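Local coordinates for hypothetical protein BP2299 (Bordetella pertussis Tohama I, PDB 2FQP) that is of unknown function but folds as a cupin, a small double-stranded beta-helix barrel that binds a zinc ion through histidines, at residues His34-Asp39 and Phe89-Ile94; Val42-Thr47 and Ser61-Gly66; Met38-Val43 and Tyr69-Gly74. All blocks are in the same frame, centred on the assembly; numbering follows the deposited sequence.

In the fold
The three contacts join strands and turns of one cupin barrel, and each is only partly buried. Interaction 1 looks into the metal pocket: its chemistry is zinc ligation, ordered water and carboxylates, with a single backbone bond. Interaction 3 starts from the same residues, M38 and D39, and passes to regular antiparallel pairing of strands 40-44 and 69-71, with two tyrosines turned to the pocket side. Interaction 2 shares V42 and V43 with it but lies about 14 Å away, centre to centre, where two turns meet through isolated bonds and exposed threonine and arginine side chains. Strand 87-94 of interaction 1 adjoins strand 40-44, and all three contacts touch the second subunit.

Interaction 1: His34-Asp39 and Phe89-Ile94. With ZN (zinc ion), chain E.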
ATOM      1  N   HIS A  34      15.430  -5.128 -13.493  1.00 12.98           N
ATOM      2  CA  HIS A  34      14.225  -5.880 -13.795  1.00 13.05           C
ATOM      3  C   HIS A  34      13.307  -5.056 -14.715  1.00 14.02           C
ATOM      4  O   HIS A  34      13.448  -3.828 -14.833  1.00 13.02           O
ATOM      5  CB  HIS A  34      13.503  -6.279 -12.498  1.00 14.74           C
ATOM      6  CG  HIS A  34      13.091  -5.125 -11.644  1.00 12.02           C
ATOM      7  ND1 HIS A  34      14.000  -4.443 -10.863  1.00 10.30           N
ATOM      8  CD2 HIS A  34      11.888  -4.529 -11.438  1.00 16.01           C
ATOM      9  CE1 HIS A  34      13.368  -3.486 -10.194  1.00 12.18           C
ATOM     10  NE2 HIS A  34      12.087  -3.527 -10.511  1.00 11.84           N
ATOM     11  N   ARG A  35      12.360  -5.738 -15.345  1.00 14.39           N
ATOM     12  CA  ARG A  35      11.364  -5.100 -16.188  1.00 16.79           C
ATOM     13  C   ARG A  35       9.995  -5.341 -15.546  1.00 16.83           C
ATOM     14  O   ARG A  35       9.674  -6.478 -15.247  1.00 17.55           O
ATOM     15  CB  ARG A  35      11.343  -5.707 -17.586  1.00 16.94           C
ATOM     16  CG  ARG A  35      10.283  -5.089 -18.499  1.00 23.77           C
ATOM     17  CD  ARG A  35      10.298  -5.670 -19.920  1.00 22.08           C
ATOM     18  NE  ARG A  35       9.579  -4.800 -20.849  1.00 30.74           N
ATOM     19  CZ  ARG A  35       8.255  -4.692 -20.932  1.00 34.65           C
ATOM     20  NH1 ARG A  35       7.463  -5.401 -20.136  1.00 31.45           N
ATOM     21  NH2 ARG A  35       7.715  -3.856 -21.828  1.00 36.96           N
ATOM     22  N   HIS A  36       9.189  -4.304 -15.403  1.00 14.39           N
ATOM     23  CA  HIS A  36       7.840  -4.473 -14.874  1.00 12.71           C
ATOM     24  C   HIS A  36       6.916  -4.923 -15.965  1.00 15.36           C
ATOM     25  O   HIS A  36       6.713  -4.193 -16.923  1.00 12.53           O
ATOM     26  CB  HIS A  36       7.340  -3.182 -14.285  1.00 16.25           C
ATOM     27  CG  HIS A  36       7.919  -2.927 -12.952  1.00 10.51           C
ATOM     28  ND1 HIS A  36       7.364  -3.445 -11.801  1.00 12.26           N
ATOM     29  CD2 HIS A  36       9.069  -2.312 -12.585  1.00 16.95           C
ATOM     30  CE1 HIS A  36       8.140  -3.130 -10.778  1.00 16.50           C
ATOM     31  NE2 HIS A  36       9.176  -2.437 -11.229  1.00 13.75           N
ATOM     32  N   SER A  37       6.328  -6.107 -15.773  1.00 14.04           N
ATOM     33  CA  SER A  37       5.420  -6.709 -16.775  1.00 17.72           C
ATOM     34  C   SER A  37       3.951  -6.302 -16.595  1.00 15.33           C
ATOM     35  O   SER A  37       3.098  -6.568 -17.470  1.00 12.47           O
ATOM     36  CB  SER A  37       5.555  -8.240 -16.725  1.00 18.18           C
ATOM     37  OG  SER A  37       5.037  -8.732 -15.516  1.00 20.72           O
HETATM   38  N   MSE A  38       3.678  -5.564 -15.518  1.00 11.58           N
HETATM   39  CA  MSE A  38       2.331  -5.085 -15.200  1.00 13.02           C
HETATM   40  C   MSE A  38       2.305  -3.670 -14.704  1.00 12.93           C
HETATM   41  O   MSE A  38       3.261  -3.221 -14.069  1.00  9.62           O
HETATM   42  CB  MSE A  38       1.757  -5.987 -14.117  1.00 11.48           C
HETATM   43  CG  MSE A  38       1.396  -7.337 -14.635  1.00 14.03           C
HETATM   44 SE   MSE A  38       0.936  -8.483 -13.108  1.00 18.84          SE
HETATM   45  CE  MSE A  38       2.685  -9.227 -12.769  1.00 18.24           C
ATOM     46  N   ASP A  39       1.214  -2.946 -14.956  1.00 10.61           N
ATOM     47  CA  ASP A  39       1.007  -1.674 -14.210  1.00 11.05           C
ATOM     48  C   ASP A  39       1.088  -2.001 -12.716  1.00 11.36           C
ATOM     49  O   ASP A  39       0.669  -3.082 -12.256  1.00 11.35           O
ATOM     50  CB  ASP A  39      -0.339  -1.023 -14.516  1.00 12.37           C
ATOM     51  CG  ASP A  39      -0.501  -0.607 -15.974  1.00 19.49           C
ATOM     52  OD1 ASP A  39       0.497  -0.416 -16.691  1.00 11.83           O
ATOM     53  OD2 ASP A  39      -1.671  -0.434 -16.393  1.00 14.59           O
ATOM     54  N   PHE A  89       8.755  -0.967   1.007  1.00 10.74           N
ATOM     55  CA  PHE A  89       7.537  -0.625   0.297  1.00  7.97           C
ATOM     56  C   PHE A  89       6.749  -1.857  -0.100  1.00 10.32           C
ATOM     57  O   PHE A  89       7.287  -2.966  -0.170  1.00 11.02           O
ATOM     58  CB  PHE A  89       7.741   0.338  -0.909  1.00  8.01           C
ATOM     59  CG  PHE A  89       8.564  -0.210  -2.067  1.00  9.73           C
ATOM     60  CD1 PHE A  89       7.993  -1.082  -3.031  1.00  9.32           C
ATOM     61  CD2 PHE A  89       9.858   0.260  -2.298  1.00  9.85           C
ATOM     62  CE1 PHE A  89       8.767  -1.529  -4.125  1.00 14.66           C
ATOM     63  CE2 PHE A  89      10.597  -0.164  -3.384  1.00 14.47           C
ATOM     64  CZ  PHE A  89      10.071  -1.065  -4.287  1.00  9.70           C
ATOM     65  N   VAL A  90       5.452  -1.634  -0.296  1.00 10.59           N
ATOM     66  CA  VAL A  90       4.539  -2.637  -0.761  1.00  8.03           C
ATOM     67  C   VAL A  90       4.194  -2.312  -2.220  1.00  9.73           C
ATOM     68  O   VAL A  90       3.786  -1.192  -2.535  1.00 11.68           O
ATOM     69  CB  VAL A  90       3.273  -2.739   0.132  1.00  8.17           C
ATOM     70  CG1 VAL A  90       2.224  -3.668  -0.502  1.00 15.06           C
ATOM     71  CG2 VAL A  90       3.673  -3.259   1.514  1.00  9.15           C
ATOM     72  N   GLU A  91       4.411  -3.299  -3.082  1.00  9.78           N
ATOM     73  CA  GLU A  91       4.183  -3.170  -4.499  1.00 10.61           C
ATOM     74  C   GLU A  91       2.976  -4.022  -4.915  1.00 10.60           C
ATOM     75  O   GLU A  91       2.918  -5.207  -4.627  1.00 13.48           O
ATOM     76  CB  GLU A  91       5.443  -3.587  -5.280  1.00 10.70           C
ATOM     77  CG  GLU A  91       5.461  -3.126  -6.731  1.00 20.07           C
ATOM     78  CD  GLU A  91       6.905  -3.173  -7.318  1.00 16.70           C
ATOM     79  OE1 GLU A  91       7.305  -4.240  -7.787  1.00 20.10           O
ATOM     80  OE2 GLU A  91       7.627  -2.164  -7.226  1.00 24.48           O
ATOM     81  N   ILE A  92       2.009  -3.383  -5.574  1.00 11.49           N
ATOM     82  CA  ILE A  92       0.743  -4.033  -5.982  1.00  8.52           C
ATOM     83  C   ILE A  92       0.697  -4.077  -7.496  1.00 10.83           C
ATOM     84  O   ILE A  92       0.536  -3.044  -8.150  1.00 10.21           O
ATOM     85  CB  ILE A  92      -0.503  -3.278  -5.468  1.00 10.02           C
ATOM     86  CG1 ILE A  92      -0.521  -3.204  -3.951  1.00 12.82           C
ATOM     87  CG2 ILE A  92      -1.794  -3.972  -5.931  1.00 12.61           C
ATOM     88  CD1 ILE A  92      -0.237  -1.845  -3.407  1.00 23.23           C
ATOM     89  N   GLU A  93       0.908  -5.259  -8.055  1.00 12.94           N
ATOM     90  CA  GLU A  93       0.933  -5.411  -9.506  1.00 11.93           C
ATOM     91  C   GLU A  93      -0.470  -5.843  -9.943  1.00 13.65           C
ATOM     92  O   GLU A  93      -1.094  -6.728  -9.321  1.00 11.67           O
ATOM     93  CB  GLU A  93       1.982  -6.425  -9.957  1.00 13.59           C
ATOM     94  CG  GLU A  93       3.421  -6.056  -9.652  1.00 12.21           C
ATOM     95  CD  GLU A  93       4.331  -7.106 -10.188  1.00 14.75           C
ATOM     96  OE1 GLU A  93       4.479  -8.139  -9.506  1.00 17.43           O
ATOM     97  OE2 GLU A  93       4.835  -6.939 -11.314  1.00 13.88           O
ATOM     98  N   ILE A  94      -0.935  -5.244 -11.033  1.00 14.04           N
ATOM     99  CA  ILE A  94      -2.294  -5.457 -11.519  1.00 13.37           C
ATOM    100  C   ILE A  94      -2.256  -6.417 -12.689  1.00 13.37           C
ATOM    101  O   ILE A  94      -1.641  -6.130 -13.715  1.00 12.48           O
ATOM    102  CB  ILE A  94      -2.932  -4.101 -11.958  1.00 14.88           C
ATOM    103  CG1 ILE A  94      -2.823  -3.051 -10.848  1.00 13.54           C
ATOM    104  CG2 ILE A  94      -4.363  -4.298 -12.392  1.00 20.36           C
ATOM    105  CD1 ILE A  94      -3.314  -3.501  -9.507  1.00 23.57           C
TER
HETATM  106 ZN    ZN E 100      10.730  -2.144  -9.937  1.00 22.09          ZN
HETATM  107  O   HOH W   1       5.129  -4.763 -12.683  1.00 13.13           O
HETATM  108  O   HOH W   2       6.487  -7.691 -13.294  1.00 19.96           O
HETATM  109  O   HOH W   3      10.026  -3.706  -8.268  1.00 31.37           O
HETATM  110  O   HOH W   4       9.629  -1.074  -8.602  1.00 16.44           O
HETATM  111  O   HOH W   5      11.863  -2.094  -7.976  1.00 21.41           O
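E93 OE2 accepts hydrogen bonds from two ordered waters that tie it to the loop after the first metal-binding strand of this cupin, a double-stranded beta-helix. Water 1 lies 2.6 Å from E93 OE2 and also donates to M38 O, while H36 ND1 donates to it in the plane of the imidazole. Water 2, 2.7 Å from E93 OE2, accepts from S37 N. The ND1 hydrogen of H36 is thus engaged by water and its NE2 is left to the metal; this hold on ND1 should help fix the rotation of the ring. H34 NE2 and H36 NE2 each bind the zinc ion at 2.0 Å; H77 and waters 3, 4 and 5 bring the ligands to six. The two histidines form the His-X-His pair familiar from cupin metal sites.

E91 stands in the second shell. With CG anti to the backbone N (chi1 -164°) and an extended chain, it reaches in from the strand 87-94 toward the metal-bound waters: water 3 donates to E91 OE1 and water 4 to E91 OE2, the latter at 2.7 Å. Its carboxylate, turned 72° from the H36 ring, meets that ring at the edge, where E91 OE1 is 3.3 Å from H36 CE1. The ring of Y40 stacks on H36.

Beyond the pocket a single backbone bond joins the loop to strand 87-94. The selenomethionine M38 crosses the E93 side chain at about a right angle, bending at chi3 (-91°) so that its methyl CE rests near the E93 carboxylate, while its CG and SE lie beside I94 O. Next to it, I94 N donates to D39 O at 3.0 Å.

Interaction 2: Val42-Thr47 and Ser61-Gly66; sequences VVPMTT and SQLTRG
P44 and L63 pack across the end of the cupin barrel, where the turn after strand 40-44 meets the turn after strand 57-63 and so joins the two sheets of the double-stranded beta-helix. The apolar contact is P44 CG on L63 CD2 at 3.8 Å, the two side chains crossing at about a right angle, and the proline ring also lies against T64 O.

Two nearly straight hydrogen bonds pin the turns together. G66 N donates to P44 O over 2.8 Å from a position tilted 27° off the carbonyl plane; the turn passes through G66 with a positive phi. R65 N donates to T47 OG1, also at 2.8 Å. Weaker CA-H...O contacts run alongside both, from R65 CA to P44 O and from T47 CA to L63 O. The carbonyl oxygen of T46 is buried here with no partner in the model.

R65 takes the chi1 of 67°, its CG between the backbone N and the carbonyl carbon, while its extended chain carries the guanidinium away; M45 O is hydrogen-bonded to R65 NH2 of the second subunit. That torsion places R65 CG 3.3 Å from T47 OG1.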
ATOM      1  N   VAL A  42       2.885   1.558  -5.885  1.00  9.80           N
ATOM      2  CA  VAL A  42       3.858   1.498  -4.831  1.00  9.41           C
ATOM      3  C   VAL A  42       3.256   2.207  -3.628  1.00 10.57           C
ATOM      4  O   VAL A  42       2.866   3.375  -3.741  1.00  9.12           O
ATOM      5  CB  VAL A  42       5.191   2.185  -5.269  1.00  8.43           C
ATOM      6  CG1 VAL A  42       6.183   2.287  -4.112  1.00 10.44           C
ATOM      7  CG2 VAL A  42       5.799   1.468  -6.477  1.00 13.87           C
ATOM      8  N   VAL A  43       3.137   1.490  -2.510  1.00  8.92           N
ATOM      9  CA  VAL A  43       2.803   2.114  -1.236  1.00  9.37           C
ATOM     10  C   VAL A  43       4.038   2.099  -0.333  1.00 11.16           C
ATOM     11  O   VAL A  43       4.382   1.068   0.219  1.00 10.77           O
ATOM     12  CB  VAL A  43       1.657   1.360  -0.500  1.00 10.32           C
ATOM     13  CG1 VAL A  43       1.293   2.116   0.761  1.00 10.04           C
ATOM     14  CG2 VAL A  43       0.396   1.188  -1.396  1.00 12.03           C
ATOM     15  N   PRO A  44       4.731   3.242  -0.208  1.00  7.66           N
ATOM     16  CA  PRO A  44       5.886   3.243   0.668  1.00  9.87           C
ATOM     17  C   PRO A  44       5.527   3.023   2.131  1.00  7.77           C
ATOM     18  O   PRO A  44       4.521   3.557   2.609  1.00 10.64           O
ATOM     19  CB  PRO A  44       6.475   4.650   0.462  1.00 11.07           C
ATOM     20  CG  PRO A  44       5.931   5.103  -0.817  1.00  7.31           C
ATOM     21  CD  PRO A  44       4.544   4.557  -0.835  1.00  7.23           C
HETATM   22  N   MSE A  45       6.346   2.250   2.826  1.00 10.28           N
HETATM   23  CA  MSE A  45       6.171   1.989   4.262  1.00  9.78           C
HETATM   24  C   MSE A  45       7.205   2.755   5.084  1.00 11.83           C
HETATM   25  O   MSE A  45       7.168   2.736   6.305  1.00 11.91           O
HETATM   26  CB  MSE A  45       6.265   0.495   4.544  1.00 10.49           C
HETATM   27  CG  MSE A  45       5.266  -0.398   3.880  1.00  9.12           C
HETATM   28 SE   MSE A  45       3.390   0.152   4.117  1.00 15.42          SE
HETATM   29  CE  MSE A  45       3.470   0.182   5.982  1.00  9.97           C
ATOM     30  N   THR A  46       8.136   3.403   4.391  1.00 11.51           N
ATOM     31  CA  THR A  46       9.251   4.127   4.937  1.00 12.19           C
ATOM     32  C   THR A  46       9.286   5.464   4.235  1.00 13.17           C
ATOM     33  O   THR A  46       9.032   5.556   3.041  1.00 11.31           O
ATOM     34  CB  THR A  46      10.576   3.431   4.621  1.00 14.20           C
ATOM     35  OG1 THR A  46      10.520   2.060   5.042  1.00 16.80           O
ATOM     36  CG2 THR A  46      11.723   4.163   5.275  1.00 21.99           C
ATOM     37  N   THR A  47       9.587   6.518   4.973  1.00 11.33           N
ATOM     38  CA  THR A  47       9.832   7.818   4.329  1.00 12.59           C
ATOM     39  C   THR A  47      11.320   7.924   4.095  1.00 12.59           C
ATOM     40  O   THR A  47      12.129   7.767   5.042  1.00 11.63           O
ATOM     41  CB  THR A  47       9.345   8.950   5.210  1.00 14.90           C
ATOM     42  OG1 THR A  47       7.923   8.826   5.354  1.00 13.56           O
ATOM     43  CG2 THR A  47       9.718  10.330   4.627  1.00 18.71           C
ATOM     44  N   SER A  61      14.747   9.879  -5.809  1.00 18.01           N
ATOM     45  CA  SER A  61      13.310  10.123  -5.674  1.00 18.25           C
ATOM     46  C   SER A  61      12.916  10.064  -4.190  1.00 16.12           C
ATOM     47  O   SER A  61      13.345   9.176  -3.486  1.00 15.36           O
ATOM     48  CB  SER A  61      12.519   9.100  -6.485  1.00 19.89           C
ATOM     49  OG  SER A  61      11.138   9.271  -6.282  1.00 25.89           O
ATOM     50  N   GLN A  62      12.134  11.038  -3.723  1.00 14.92           N
ATOM     51  CA  GLN A  62      11.796  11.145  -2.311  1.00 14.67           C
ATOM     52  C   GLN A  62      10.453  10.500  -2.053  1.00 15.75           C
ATOM     53  O   GLN A  62       9.453  10.943  -2.586  1.00 14.62           O
ATOM     54  CB  GLN A  62      11.695  12.602  -1.874  1.00 15.12           C
ATOM     55  CG  GLN A  62      12.963  13.336  -1.924  1.00 16.53           C
ATOM     56  CD  GLN A  62      13.983  12.837  -0.943  1.00 15.26           C
ATOM     57  OE1 GLN A  62      13.643  12.292   0.122  1.00 21.45           O
ATOM     58  NE2 GLN A  62      15.261  13.007  -1.294  1.00 20.56           N
ATOM     59  N   LEU A  63      10.448   9.418  -1.296  1.00 12.93           N
ATOM     60  CA  LEU A  63       9.214   8.731  -1.001  1.00 11.77           C
ATOM     61  C   LEU A  63       8.698   9.110   0.400  1.00 13.69           C
ATOM     62  O   LEU A  63       9.484   9.358   1.318  1.00 13.36           O
ATOM     63  CB  LEU A  63       9.428   7.232  -1.101  1.00 12.34           C
ATOM     64  CG  LEU A  63       9.270   6.615  -2.479  1.00 14.87           C
ATOM     65  CD1 LEU A  63      10.271   7.212  -3.460  1.00 15.87           C
ATOM     66  CD2 LEU A  63       9.410   5.106  -2.398  1.00 13.93           C
ATOM     67  N   THR A  64       7.381   9.113   0.559  1.00 12.64           N
ATOM     68  CA  THR A  64       6.760   9.383   1.852  1.00 12.57           C
ATOM     69  C   THR A  64       5.939   8.181   2.234  1.00 13.21           C
ATOM     70  O   THR A  64       5.119   7.697   1.427  1.00  9.78           O
ATOM     71  CB  THR A  64       5.856  10.603   1.773  1.00 14.98           C
ATOM     72  OG1 THR A  64       6.651  11.708   1.373  1.00 13.55           O
ATOM     73  CG2 THR A  64       5.223  10.917   3.094  1.00 14.44           C
ATOM     74  N   ARG A  65       6.124   7.705   3.474  1.00 13.05           N
ATOM     75  CA  ARG A  65       5.324   6.596   3.939  1.00 14.61           C
ATOM     76  C   ARG A  65       3.833   6.896   3.722  1.00 14.19           C
ATOM     77  O   ARG A  65       3.336   7.982   4.056  1.00 13.95           O
ATOM     78  CB  ARG A  65       5.619   6.215   5.411  1.00 17.76           C
ATOM     79  CG  ARG A  65       5.216   7.222   6.410  1.00 20.09           C
ATOM     80  CD  ARG A  65       5.748   6.860   7.810  1.00 24.33           C
ATOM     81  NE  ARG A  65       5.251   7.806   8.812  1.00 34.39           N
ATOM     82  CZ  ARG A  65       5.218   7.574  10.122  1.00 42.96           C
ATOM     83  NH1 ARG A  65       5.669   6.415  10.621  1.00 46.41           N
ATOM     84  NH2 ARG A  65       4.733   8.504  10.950  1.00 47.87           N
ATOM     85  N   GLY A  66       3.146   5.930   3.124  1.00 12.04           N
ATOM     86  CA  GLY A  66       1.712   5.994   2.935  1.00 11.69           C
ATOM     87  C   GLY A  66       1.235   6.839   1.786  1.00 12.74           C
ATOM     88  O   GLY A  66       0.046   7.019   1.659  1.00 14.46           O
TER

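Interaction 3: Met38-Val43 and Tyr69-Gly74; sequences MDYVVV and YTRPEG. With ACT (acetate ion), chain F.
V42 and Y69 form one hydrogen-bonded antiparallel pair of strands 40-44 and 69-71, neighbours in a sheet of the cupin jelly-roll barrel; Y40 and R71 form the other. Their side chains share one face of the sheet. The Y69 phenol lies beside V42 and points the same way, so that V42 CB sits over one ring face, 3.8 Å from the centroid, as a CH-pi contact. Both tyrosines hold CG between the backbone N and the carbonyl carbon (chi1 67° for Y40, 60° for Y69), which sends their hydroxyls inward to the pocket. There they grip the two oxygens of one acetate, probably from the crystallisation liquor: Y40 OH donates to OXT and Y69 OH to O, each at 2.7 Å and in its ring plane.

R71 runs alongside Y40, its CB 3.5 Å from Y40 CZ, before bending at chi2 and chi3 so that the guanidinium leads away.

On the opposite sheet face T70 turns its hydroxyl back on the strand. With OG1 anti to the backbone N (chi1 -171°), it donates to Y40 O at 2.6 Å from above the carbonyl plane, while R71 N reaches the same oxygen from the other face. D39 OD1 accepts from E73 N at 2.7 Å through its anti lone pair.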
HETATM    1  N   MSE A  38       3.678  -5.564 -15.518  1.00 11.58           N
HETATM    2  CA  MSE A  38       2.331  -5.085 -15.200  1.00 13.02           C
HETATM    3  C   MSE A  38       2.305  -3.670 -14.704  1.00 12.93           C
HETATM    4  O   MSE A  38       3.261  -3.221 -14.069  1.00  9.62           O
HETATM    5  CB  MSE A  38       1.757  -5.987 -14.117  1.00 11.48           C
HETATM    6  CG  MSE A  38       1.396  -7.337 -14.635  1.00 14.03           C
HETATM    7 SE   MSE A  38       0.936  -8.483 -13.108  1.00 18.84          SE
HETATM    8  CE  MSE A  38       2.685  -9.227 -12.769  1.00 18.24           C
ATOM      9  N   ASP A  39       1.214  -2.946 -14.956  1.00 10.61           N
ATOM     10  CA  ASP A  39       1.007  -1.674 -14.210  1.00 11.05           C
ATOM     11  C   ASP A  39       1.088  -2.001 -12.716  1.00 11.36           C
ATOM     12  O   ASP A  39       0.669  -3.082 -12.256  1.00 11.35           O
ATOM     13  CB  ASP A  39      -0.339  -1.023 -14.516  1.00 12.37           C
ATOM     14  CG  ASP A  39      -0.501  -0.607 -15.974  1.00 19.49           C
ATOM     15  OD1 ASP A  39       0.497  -0.416 -16.691  1.00 11.83           O
ATOM     16  OD2 ASP A  39      -1.671  -0.434 -16.393  1.00 14.59           O
ATOM     17  N   TYR A  40       1.613  -1.072 -11.940  1.00 10.32           N
ATOM     18  CA  TYR A  40       1.786  -1.329 -10.506  1.00 11.21           C
ATOM     19  C   TYR A  40       1.602  -0.099  -9.650  1.00  9.36           C
ATOM     20  O   TYR A  40       1.660   1.022 -10.151  1.00 10.71           O
ATOM     21  CB  TYR A  40       3.125  -2.034 -10.225  1.00 11.71           C
ATOM     22  CG  TYR A  40       4.378  -1.214 -10.497  1.00 12.02           C
ATOM     23  CD1 TYR A  40       4.856  -1.041 -11.792  1.00 12.36           C
ATOM     24  CD2 TYR A  40       5.104  -0.657  -9.454  1.00 14.01           C
ATOM     25  CE1 TYR A  40       6.038  -0.325 -12.035  1.00 13.07           C
ATOM     26  CE2 TYR A  40       6.281   0.071  -9.692  1.00 11.94           C
ATOM     27  CZ  TYR A  40       6.744   0.220 -10.996  1.00 11.74           C
ATOM     28  OH  TYR A  40       7.915   0.964 -11.278  1.00 13.59           O
ATOM     29  N   VAL A  41       1.280  -0.349  -8.382  1.00  9.79           N
ATOM     30  CA  VAL A  41       1.152   0.662  -7.368  1.00  8.93           C
ATOM     31  C   VAL A  41       2.208   0.471  -6.294  1.00  8.75           C
ATOM     32  O   VAL A  41       2.447  -0.630  -5.888  1.00  8.83           O
ATOM     33  CB  VAL A  41      -0.268   0.602  -6.717  1.00  9.15           C
ATOM     34  CG1 VAL A  41      -0.348   1.573  -5.584  1.00 16.36           C
ATOM     35  CG2 VAL A  41      -1.362   0.864  -7.777  1.00 12.43           C
ATOM     36  N   VAL A  42       2.885   1.558  -5.885  1.00  9.80           N
ATOM     37  CA  VAL A  42       3.858   1.498  -4.831  1.00  9.41           C
ATOM     38  C   VAL A  42       3.256   2.207  -3.628  1.00 10.57           C
ATOM     39  O   VAL A  42       2.866   3.375  -3.741  1.00  9.12           O
ATOM     40  CB  VAL A  42       5.191   2.185  -5.269  1.00  8.43           C
ATOM     41  CG1 VAL A  42       6.183   2.287  -4.112  1.00 10.44           C
ATOM     42  CG2 VAL A  42       5.799   1.468  -6.477  1.00 13.87           C
ATOM     43  N   VAL A  43       3.137   1.490  -2.510  1.00  8.92           N
ATOM     44  CA  VAL A  43       2.803   2.114  -1.236  1.00  9.37           C
ATOM     45  C   VAL A  43       4.038   2.099  -0.333  1.00 11.16           C
ATOM     46  O   VAL A  43       4.382   1.068   0.219  1.00 10.77           O
ATOM     47  CB  VAL A  43       1.657   1.360  -0.500  1.00 10.32           C
ATOM     48  CG1 VAL A  43       1.293   2.116   0.761  1.00 10.04           C
ATOM     49  CG2 VAL A  43       0.396   1.188  -1.396  1.00 12.03           C
ATOM     50  N   TYR A  69       1.901   5.849  -5.312  1.00 11.81           N
ATOM     51  CA  TYR A  69       1.982   6.297  -6.678  1.00 12.32           C
ATOM     52  C   TYR A  69       1.914   5.100  -7.588  1.00 12.30           C
ATOM     53  O   TYR A  69       2.090   3.970  -7.145  1.00  7.97           O
ATOM     54  CB  TYR A  69       3.256   7.083  -6.908  1.00 15.63           C
ATOM     55  CG  TYR A  69       4.541   6.367  -6.659  1.00 11.73           C
ATOM     56  CD1 TYR A  69       5.144   6.431  -5.414  1.00 12.11           C
ATOM     57  CD2 TYR A  69       5.217   5.748  -7.689  1.00  8.99           C
ATOM     58  CE1 TYR A  69       6.343   5.816  -5.180  1.00  9.55           C
ATOM     59  CE2 TYR A  69       6.418   5.144  -7.511  1.00 14.04           C
ATOM     60  CZ  TYR A  69       7.005   5.190  -6.234  1.00 12.38           C
ATOM     61  OH  TYR A  69       8.218   4.602  -6.016  1.00 15.42           O
ATOM     62  N   THR A  70       1.632   5.358  -8.856  1.00 11.18           N
ATOM     63  CA  THR A  70       1.569   4.294  -9.853  1.00 11.70           C
ATOM     64  C   THR A  70       2.512   4.540 -11.033  1.00 12.51           C
ATOM     65  O   THR A  70       2.807   5.683 -11.378  1.00 13.13           O
ATOM     66  CB  THR A  70       0.116   4.048 -10.328  1.00  8.42           C
ATOM     67  OG1 THR A  70       0.076   2.861 -11.136  1.00 14.07           O
ATOM     68  CG2 THR A  70      -0.446   5.233 -11.089  1.00 13.04           C
ATOM     69  N   ARG A  71       3.002   3.450 -11.622  1.00 12.43           N
ATOM     70  CA  ARG A  71       3.937   3.477 -12.781  1.00 11.90           C
ATOM     71  C   ARG A  71       3.412   2.449 -13.775  1.00 11.52           C
ATOM     72  O   ARG A  71       2.838   1.418 -13.376  1.00  9.90           O
ATOM     73  CB  ARG A  71       5.364   3.110 -12.379  1.00 13.25           C
ATOM     74  CG  ARG A  71       6.097   4.074 -11.440  1.00 18.07           C
ATOM     75  CD  ARG A  71       6.232   5.474 -12.011  1.00 26.60           C
ATOM     76  NE  ARG A  71       6.543   5.458 -13.438  1.00 24.43           N
ATOM     77  CZ  ARG A  71       7.721   5.096 -13.967  1.00 30.44           C
ATOM     78  NH1 ARG A  71       8.744   4.726 -13.189  1.00 25.22           N
ATOM     79  NH2 ARG A  71       7.870   5.099 -15.293  1.00 23.83           N
ATOM     80  N   PRO A  72       3.600   2.690 -15.075  1.00 13.76           N
ATOM     81  CA  PRO A  72       3.003   1.751 -16.040  1.00 12.27           C
ATOM     82  C   PRO A  72       3.833   0.508 -16.370  1.00 12.16           C
ATOM     83  O   PRO A  72       5.056   0.485 -16.201  1.00 12.87           O
ATOM     84  CB  PRO A  72       2.872   2.614 -17.300  1.00 15.31           C
ATOM     85  CG  PRO A  72       4.088   3.522 -17.199  1.00 19.31           C
ATOM     86  CD  PRO A  72       4.275   3.820 -15.745  1.00 14.26           C
ATOM     87  N   GLU A  73       3.159  -0.498 -16.897  1.00 12.22           N
ATOM     88  CA  GLU A  73       3.861  -1.630 -17.495  1.00 13.77           C
ATOM     89  C   GLU A  73       5.012  -1.102 -18.372  1.00 15.29           C
ATOM     90  O   GLU A  73       4.814  -0.137 -19.150  1.00 12.95           O
ATOM     91  CB  GLU A  73       2.893  -2.443 -18.356  1.00 13.87           C
ATOM     92  CG  GLU A  73       3.485  -3.638 -19.094  1.00 16.17           C
ATOM     93  CD  GLU A  73       2.408  -4.417 -19.830  1.00 18.59           C
ATOM     94  OE1 GLU A  73       1.213  -4.208 -19.524  1.00 20.18           O
ATOM     95  OE2 GLU A  73       2.760  -5.241 -20.706  1.00 21.11           O
ATOM     96  N   GLY A  74       6.193  -1.723 -18.240  1.00 14.54           N
ATOM     97  CA  GLY A  74       7.313  -1.480 -19.141  1.00 15.46           C
ATOM     98  C   GLY A  74       8.499  -0.784 -18.498  1.00 14.03           C
ATOM     99  O   GLY A  74       9.557  -0.710 -19.088  1.00 14.14           O
TER
HETATM  100  C   ACT F 101       9.387   2.304  -8.065  1.00 15.71           C
HETATM  101  O   ACT F 101       9.157   3.517  -8.294  1.00 17.04           O
HETATM  102  OXT ACT F 101       9.192   1.445  -8.973  1.00 13.62           O
HETATM  103  CH3 ACT F 101       9.918   1.898  -6.732  1.00 13.30           C